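Local coordinates for hypothetical membrane protein (Corynebacterium glutamicum, PDB 6JSB), which binds heme b through its HtaA-type domain and probably passes it along the heme uptake machinery of the corynebacterial cell envelope, at residues 10-15 / 186-191; 67-72 / 106-111; 55-60 / 73-78. All coordinates share one frame; numbering follows the deposited sequence. Where two conformers were deposited one is given.

In the fold
All three contacts belong to one large antiparallel sheet of the Htaa domain. Interactions 1 and 2 have centres about 11 Å apart and meet in the core, where A12 CB lies 3.7 Å from L71 CD1. Interaction 1 adjoins interaction 3 (centres about 13 Å apart) through backbone bonds of strand 2-14 to strand 56-65, such as W14 N to F57 O at 3.1 Å. Interactions 2 and 3 share strand 68-81, with centres about 18 Å apart. Interaction 3 comes closest to the heme: nearest atoms of the W77 side chain and heme are about 7 Å apart, against about 12 Å for W14 in interaction 1.

Interaction 1: 10-15 / 186-191; sequences GTADWS and ITLNLT
T11 and D13 face N189 and T187 as the hydrogen-bonded pairs of an antiparallel ladder, whose segment axes come within 4.6 Å at an angle of 168°. Within it the N-H of N189 gives the T11 carbonyl a bond of 2.8 Å between N189 N and T11 O. G10, opposite L190 in a non-hydrogen-bonded pair, must be glycine: a side chain would run into N189 O, which lies 3.3 Å from G10 CA.

The side chains alternate between two unlike surfaces. On the polar one, N189 turns CG beside its own backbone N (chi1 -51°), which swings the amide across toward the neighbouring strand. ND2 donates to the hydroxyl of T11, with N189 ND2 and T11 OG1 3.2 Å apart and the hydroxyl tilted from the amide plane; asparagine suits the spot because its NH2 can cross to that hydroxyl. The same nitrogen approaches the D13 carboxylate, its plane 85° from that of the amide; this bond, 2.7 Å from N189 ND2 to D13 OD1, is bent and weak, and since D13 has two conformers it is doubtful. The T187 hydroxyl is bonded to T160 OG1 and to a water 2.8 Å from T187 OG1.

The other surface is apolar. The small A12 meets a branch of L188, A12 CB to L188 CD2 at 3.8 Å, while the W14 indole leans obliquely on I186, W14 CD1 to I186 CB at 4.0 Å.

This apolar surface faces the core, where W14 and I186 both touch L115 of strand 112-122, and L188 touches F146 of strand 139-146. Strands 56-65 and 156-165 flank the pair within the sheet, and on the latter N189 touches T158, a calcium ligand in a crystal structure of this protein, though without calcium in this chain.

Interaction 2: 67-72 / 106-111; sequences GAVKLG and VKFDGN
The carbonyl oxygen of V106 is approached by two groups of the facing strand: V69 N-H donates to it, 2.9 Å from V69 N to V106 O, and the CA-H of A68 adds a contact of 3.2 Å from A68 CA to V106 O. This is the pattern of an antiparallel beta ladder, here joining the start of strand 68-81 to the later part of strand 95-109. V106 N returns the bond to V69 O, making V69 and V106 a hydrogen-bonded pair. Two residues further along, F108 N donates to G67 O at 2.9 Å, but from 43° above the carbonyl plane.

The side chains of V69 and V106 lie on the buried surface, where beta-branched residues suit the extended backbone. L71 lies beside this apolar patch, and V106 also packs on I144 and F146 of strand 139-146. A68 and K107 share the other surface.

The F108 ring folds back over G67. Its CG sits between the backbone N and the carbonyl carbon (chi1 62°), a rotamer that carries the phenyl group over the facing strand. G67, without a side chain, lets the ring lie flat against its main chain: the G67 CA stands 3.9 Å from the F108 ring centroid in a CH-pi contact over the face. F108 CE2 lies 3.3 Å from A68 N, and V69 CG2 meets the same ring atom obliquely at 4.0 Å.

Interaction 3: 55-60 / 73-78; sequences REFTWP and GGVHWT
V75 packs against F57 and W59 at once, the tight centre of a contact between two strands of one hairpin that have splayed apart. The axes of the two segments come no closer than 9.4 Å, at 145°, and no hydrogen bond joins them; side chains fill the gap. CG1 of V75, anti to the backbone N (chi1 177°), reaches the end of the phenyl ring, 3.8 Å from V75 CG1 to F57 CZ, and also lies over a face of W77. CG2 sits over the F57 face, 4.2 Å from V75 CG2 to the F57 ring centroid, and presses against the benzo part of W59, 3.5 Å from V75 CG2 to W59 CH2. Valine suits this place because its fork meets several rings at once. The F57 ring also touches W77 obliquely, F57 CE1 to W77 CZ2 being 4.0 Å. W59 turns an edge to the backbone, W59 CZ3 3.7 Å from G73 O; glycine is needed there, since a side chain would press on W59, P60 and the preceding carbonyl.

Toward the partly exposed P60 the packing is looser, with P60 CG 4.4 Å from G73 N.

Both indole N-H groups bond outside the contact, W59 NE1 to W14 O and W77 NE1 to N21 OD1. The contact itself therefore relies on burial of apolar surface, while these polar bonds probably limit how the two indoles can turn, W77 on the heme side.

Interaction 1: 10-15 / 186-191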
# COMPACT_ATOMS: atom_id res chain seq x y z
N GLY A 10 -4.11 3.20 16.14
CA GLY A 10 -3.89 1.79 15.88
C GLY A 10 -3.05 1.53 14.65
O GLY A 10 -2.16 2.32 14.29
N THR A 11 -3.28 0.38 13.99
CA THR A 11 -2.49 0.02 12.82
C THR A 11 -3.40 -0.66 11.81
O THR A 11 -4.47 -1.16 12.16
CB THR A 11 -1.37 -1.01 13.14
OG1 THR A 11 -1.96 -2.17 13.81
CG2 THR A 11 -0.31 -0.40 14.08
N ALA A 12 -2.92 -0.73 10.58
CA ALA A 12 -3.52 -1.60 9.56
C ALA A 12 -2.45 -2.59 9.14
O ALA A 12 -1.32 -2.19 8.86
CB ALA A 12 -4.01 -0.83 8.34
N ASP A 13 -2.82 -3.86 9.03
CA ASP A 13 -1.95 -4.91 8.51
C ASP A 13 -2.30 -5.11 7.06
O ASP A 13 -3.39 -5.60 6.77
CB ASP A 13 -2.15 -6.24 9.26
CG ASP A 13 -1.43 -6.31 10.64
OD1 ASP A 13 -1.85 -5.60 11.60
OD2 ASP A 13 -0.49 -7.13 10.78
N TRP A 14 -1.36 -4.82 6.14
CA TRP A 14 -1.65 -4.96 4.69
C TRP A 14 -0.34 -5.29 3.99
O TRP A 14 0.51 -4.39 3.87
CB TRP A 14 -2.26 -3.69 4.13
CG TRP A 14 -2.62 -3.82 2.68
CD1 TRP A 14 -3.30 -4.87 2.09
CD2 TRP A 14 -2.30 -2.90 1.66
NE1 TRP A 14 -3.42 -4.61 0.71
CE2 TRP A 14 -2.76 -3.45 0.43
CE3 TRP A 14 -1.59 -1.68 1.65
CZ2 TRP A 14 -2.63 -2.79 -0.79
CZ3 TRP A 14 -1.43 -1.01 0.37
CH2 TRP A 14 -1.95 -1.58 -0.80
N SER A 15 -0.20 -6.53 3.47
CA SER A 15 1.06 -6.94 2.83
C SER A 15 1.16 -6.52 1.37
O SER A 15 2.14 -6.84 0.72
CB SER A 15 1.21 -8.48 2.87
OG SER A 15 1.13 -8.90 4.22
N ILE A 186 -6.69 -6.55 4.03
CA ILE A 186 -6.28 -5.47 4.95
C ILE A 186 -6.99 -5.68 6.28
O ILE A 186 -8.20 -5.93 6.31
CB ILE A 186 -6.53 -4.07 4.36
CG1 ILE A 186 -6.15 -2.95 5.34
CG2 ILE A 186 -8.05 -3.85 3.91
CD1 ILE A 186 -5.75 -1.62 4.58
N THR A 187 -6.25 -5.67 7.39
CA THR A 187 -6.87 -5.80 8.71
C THR A 187 -6.73 -4.45 9.42
O THR A 187 -5.63 -3.90 9.49
CB THR A 187 -6.20 -6.89 9.56
OG1 THR A 187 -6.38 -8.17 8.92
CG2 THR A 187 -6.89 -6.96 10.90
N LEU A 188 -7.81 -3.94 9.95
CA LEU A 188 -7.77 -2.69 10.72
C LEU A 188 -7.78 -3.07 12.18
O LEU A 188 -8.70 -3.79 12.61
CB LEU A 188 -8.97 -1.81 10.42
CG LEU A 188 -9.10 -1.43 8.95
CD1 LEU A 188 -10.45 -0.60 8.75
CD2 LEU A 188 -7.83 -0.62 8.60
N ASN A 189 -6.78 -2.62 12.95
CA ASN A 189 -6.68 -2.89 14.39
C ASN A 189 -6.84 -1.50 15.05
O ASN A 189 -5.86 -0.76 15.17
CB ASN A 189 -5.32 -3.49 14.76
CG ASN A 189 -4.95 -4.71 13.88
OD1 ASN A 189 -5.51 -5.79 14.08
ND2 ASN A 189 -3.99 -4.53 12.95
N LEU A 190 -8.05 -1.13 15.42
CA LEU A 190 -8.30 0.27 15.77
C LEU A 190 -8.71 0.38 17.23
O LEU A 190 -9.45 -0.47 17.73
CB LEU A 190 -9.44 0.86 14.93
CG LEU A 190 -9.28 0.70 13.42
CD1 LEU A 190 -10.52 1.28 12.71
CD2 LEU A 190 -7.94 1.33 12.95
N THR A 191 -8.35 1.49 17.86
CA THR A 191 -8.89 1.90 19.16
C THR A 191 -9.56 3.24 18.91
O THR A 191 -8.91 4.16 18.42
CB THR A 191 -7.77 2.00 20.20
OG1 THR A 191 -7.14 0.72 20.34
CG2 THR A 191 -8.31 2.47 21.56
O HOH W 1 -4.70 -8.76 6.77

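Interaction 2: 67-72 / 106-111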
# COMPACT_ATOMS: atom_id res chain seq x y z
N GLY A 67 -16.37 8.31 7.80
CA GLY A 67 -16.18 7.50 6.61
C GLY A 67 -14.75 7.26 6.17
O GLY A 67 -14.57 6.76 5.05
N ALA A 68 -13.74 7.53 7.01
CA ALA A 68 -12.38 7.20 6.55
C ALA A 68 -11.43 6.98 7.71
O ALA A 68 -11.50 7.69 8.72
CB ALA A 68 -11.80 8.33 5.67
N VAL A 69 -10.49 6.02 7.54
CA VAL A 69 -9.36 5.87 8.46
C VAL A 69 -8.14 6.27 7.66
O VAL A 69 -7.88 5.69 6.60
CB VAL A 69 -9.23 4.41 8.95
CG1 VAL A 69 -8.01 4.23 9.93
CG2 VAL A 69 -10.58 3.99 9.64
N LYS A 70 -7.38 7.25 8.16
CA LYS A 70 -6.21 7.80 7.47
C LYS A 70 -4.99 7.08 8.02
O LYS A 70 -4.80 7.04 9.24
CB LYS A 70 -6.09 9.31 7.72
CG LYS A 70 -7.40 10.09 7.50
CD LYS A 70 -7.71 10.21 6.05
CE LYS A 70 -6.82 11.22 5.36
NZ LYS A 70 -7.20 11.14 3.92
N LEU A 71 -4.20 6.48 7.15
CA LEU A 71 -2.93 5.85 7.52
C LEU A 71 -1.75 6.71 7.06
O LEU A 71 -1.86 7.54 6.16
CB LEU A 71 -2.81 4.45 6.89
CG LEU A 71 -4.00 3.48 7.09
CD1 LEU A 71 -3.89 2.20 6.29
CD2 LEU A 71 -4.23 3.18 8.58
N GLY A 72 -0.60 6.51 7.71
CA GLY A 72 0.65 7.11 7.28
C GLY A 72 1.58 6.00 6.81
O GLY A 72 1.20 4.83 6.79
N VAL A 106 -8.33 4.33 4.13
CA VAL A 106 -9.42 3.38 3.96
C VAL A 106 -10.73 4.14 4.05
O VAL A 106 -11.11 4.59 5.13
CB VAL A 106 -9.33 2.28 5.02
CG1 VAL A 106 -10.52 1.38 4.88
CG2 VAL A 106 -8.00 1.51 4.88
N LYS A 107 -11.39 4.36 2.91
CA LYS A 107 -12.73 4.95 2.92
C LYS A 107 -13.70 3.81 3.14
O LYS A 107 -13.42 2.66 2.75
CB LYS A 107 -13.01 5.62 1.57
CG LYS A 107 -12.11 6.80 1.33
CD LYS A 107 -12.95 8.01 0.98
CE LYS A 107 -13.88 7.67 -0.17
NZ LYS A 107 -14.87 8.75 -0.44
N PHE A 108 -14.77 4.06 3.89
CA PHE A 108 -15.70 2.97 4.13
C PHE A 108 -17.12 3.50 4.24
O PHE A 108 -17.38 4.67 4.56
CB PHE A 108 -15.33 2.18 5.44
CG PHE A 108 -15.39 3.00 6.66
CD1 PHE A 108 -16.63 3.19 7.31
CD2 PHE A 108 -14.27 3.67 7.13
CE1 PHE A 108 -16.69 4.00 8.43
CE2 PHE A 108 -14.33 4.49 8.27
CZ PHE A 108 -15.57 4.63 8.92
N ASP A 109 -18.04 2.60 3.97
CA ASP A 109 -19.49 2.84 4.14
C ASP A 109 -20.06 1.46 4.48
O ASP A 109 -20.18 0.61 3.58
CB ASP A 109 -20.05 3.41 2.86
CG ASP A 109 -21.53 3.57 2.89
OD1 ASP A 109 -22.13 3.48 3.98
OD2 ASP A 109 -22.06 3.83 1.81
N GLY A 110 -20.33 1.23 5.76
CA GLY A 110 -20.86 -0.07 6.16
C GLY A 110 -19.74 -1.09 5.97
O GLY A 110 -18.63 -0.88 6.46
N ASN A 111 -20.02 -2.18 5.24
CA ASN A 111 -19.02 -3.23 5.04
C ASN A 111 -18.31 -3.11 3.69
O ASN A 111 -17.68 -4.09 3.24
CB ASN A 111 -19.67 -4.61 5.17
CG ASN A 111 -20.62 -4.93 4.02
OD1 ASN A 111 -20.99 -4.08 3.22
ND2 ASN A 111 -21.04 -6.18 3.96

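Interaction 3: 55-60 / 73-78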
# COMPACT_ATOMS: atom_id res chain seq x y z
N ARG A 55 6.62 -11.70 3.91
CA ARG A 55 6.76 -10.34 4.38
C ARG A 55 5.40 -9.78 4.77
O ARG A 55 4.37 -10.00 4.08
CB ARG A 55 7.37 -9.45 3.28
CG ARG A 55 7.57 -7.99 3.76
CD ARG A 55 8.35 -7.24 2.67
NE ARG A 55 9.79 -7.61 2.55
CZ ARG A 55 10.75 -7.06 3.29
NH1 ARG A 55 10.46 -6.23 4.30
NH2 ARG A 55 12.03 -7.36 3.01
N GLU A 56 5.42 -9.03 5.85
CA GLU A 56 4.20 -8.32 6.33
C GLU A 56 4.52 -6.85 6.51
O GLU A 56 5.69 -6.47 6.77
CB GLU A 56 3.77 -8.91 7.70
CG GLU A 56 3.28 -10.36 7.55
CD GLU A 56 2.83 -10.95 8.87
OE1 GLU A 56 3.67 -11.51 9.55
OE2 GLU A 56 1.62 -10.81 9.24
N PHE A 57 3.50 -5.99 6.35
CA PHE A 57 3.66 -4.58 6.66
C PHE A 57 2.58 -4.14 7.63
O PHE A 57 1.40 -4.48 7.42
CB PHE A 57 3.49 -3.66 5.39
CG PHE A 57 4.43 -3.94 4.26
CD1 PHE A 57 3.93 -4.45 3.06
CD2 PHE A 57 5.79 -3.65 4.39
CE1 PHE A 57 4.79 -4.69 1.96
CE2 PHE A 57 6.62 -3.86 3.32
CZ PHE A 57 6.15 -4.40 2.12
N THR A 58 2.95 -3.35 8.64
CA THR A 58 1.90 -2.67 9.42
C THR A 58 2.03 -1.18 9.13
O THR A 58 3.14 -0.66 9.01
CB THR A 58 2.00 -2.89 10.94
OG1 THR A 58 3.13 -2.18 11.44
CG2 THR A 58 2.09 -4.37 11.26
N TRP A 59 0.90 -0.51 8.96
CA TRP A 59 0.84 0.88 8.61
C TRP A 59 0.23 1.64 9.78
O TRP A 59 -0.81 1.20 10.30
CB TRP A 59 -0.04 1.09 7.33
CG TRP A 59 0.40 0.28 6.11
CD1 TRP A 59 0.22 -1.07 5.90
CD2 TRP A 59 1.04 0.79 4.92
NE1 TRP A 59 0.71 -1.44 4.66
CE2 TRP A 59 1.24 -0.32 4.04
CE3 TRP A 59 1.48 2.07 4.53
CZ2 TRP A 59 1.79 -0.20 2.79
CZ3 TRP A 59 2.08 2.20 3.24
CH2 TRP A 59 2.23 1.08 2.40
N PRO A 60 0.81 2.77 10.20
CA PRO A 60 0.31 3.44 11.41
C PRO A 60 -0.96 4.22 11.11
O PRO A 60 -1.04 4.92 10.10
CB PRO A 60 1.47 4.38 11.80
CG PRO A 60 2.14 4.72 10.42
CD PRO A 60 2.05 3.40 9.67
N GLY A 73 2.79 6.40 6.42
CA GLY A 73 3.80 5.41 6.08
C GLY A 73 4.03 5.31 4.57
O GLY A 73 3.20 5.72 3.76
N GLY A 74 5.19 4.76 4.21
CA GLY A 74 5.53 4.58 2.81
C GLY A 74 6.29 3.28 2.63
O GLY A 74 7.01 2.83 3.52
N VAL A 75 6.10 2.67 1.45
CA VAL A 75 6.88 1.49 1.05
C VAL A 75 7.37 1.69 -0.38
O VAL A 75 6.61 2.15 -1.23
CB VAL A 75 6.05 0.20 1.14
CG1 VAL A 75 6.88 -0.97 0.65
CG2 VAL A 75 5.56 -0.04 2.59
N HIS A 76 8.64 1.34 -0.64
CA HIS A 76 9.26 1.58 -1.96
C HIS A 76 9.81 0.24 -2.44
O HIS A 76 10.65 -0.36 -1.74
CB HIS A 76 10.41 2.59 -1.80
CG HIS A 76 11.04 3.02 -3.08
ND1 HIS A 76 12.34 3.48 -3.12
CD2 HIS A 76 10.57 3.10 -4.34
CE1 HIS A 76 12.65 3.82 -4.37
NE2 HIS A 76 11.58 3.61 -5.13
N TRP A 77 9.39 -0.21 -3.63
CA TRP A 77 9.94 -1.43 -4.23
C TRP A 77 10.77 -1.07 -5.46
O TRP A 77 10.34 -0.24 -6.28
CB TRP A 77 8.83 -2.34 -4.74
CG TRP A 77 7.85 -2.90 -3.73
CD1 TRP A 77 7.82 -4.21 -3.29
CD2 TRP A 77 6.69 -2.26 -3.16
NE1 TRP A 77 6.75 -4.40 -2.45
CE2 TRP A 77 6.05 -3.20 -2.34
CE3 TRP A 77 6.17 -0.94 -3.25
CZ2 TRP A 77 4.87 -2.90 -1.63
CZ3 TRP A 77 5.01 -0.64 -2.56
CH2 TRP A 77 4.37 -1.61 -1.74
N THR A 78 11.92 -1.73 -5.63
CA THR A 78 12.75 -1.46 -6.80
C THR A 78 13.29 -2.77 -7.35
O THR A 78 13.80 -3.61 -6.59
CB THR A 78 13.95 -0.54 -6.45
OG1 THR A 78 14.52 -0.90 -5.20
CG2 THR A 78 13.47 0.94 -6.32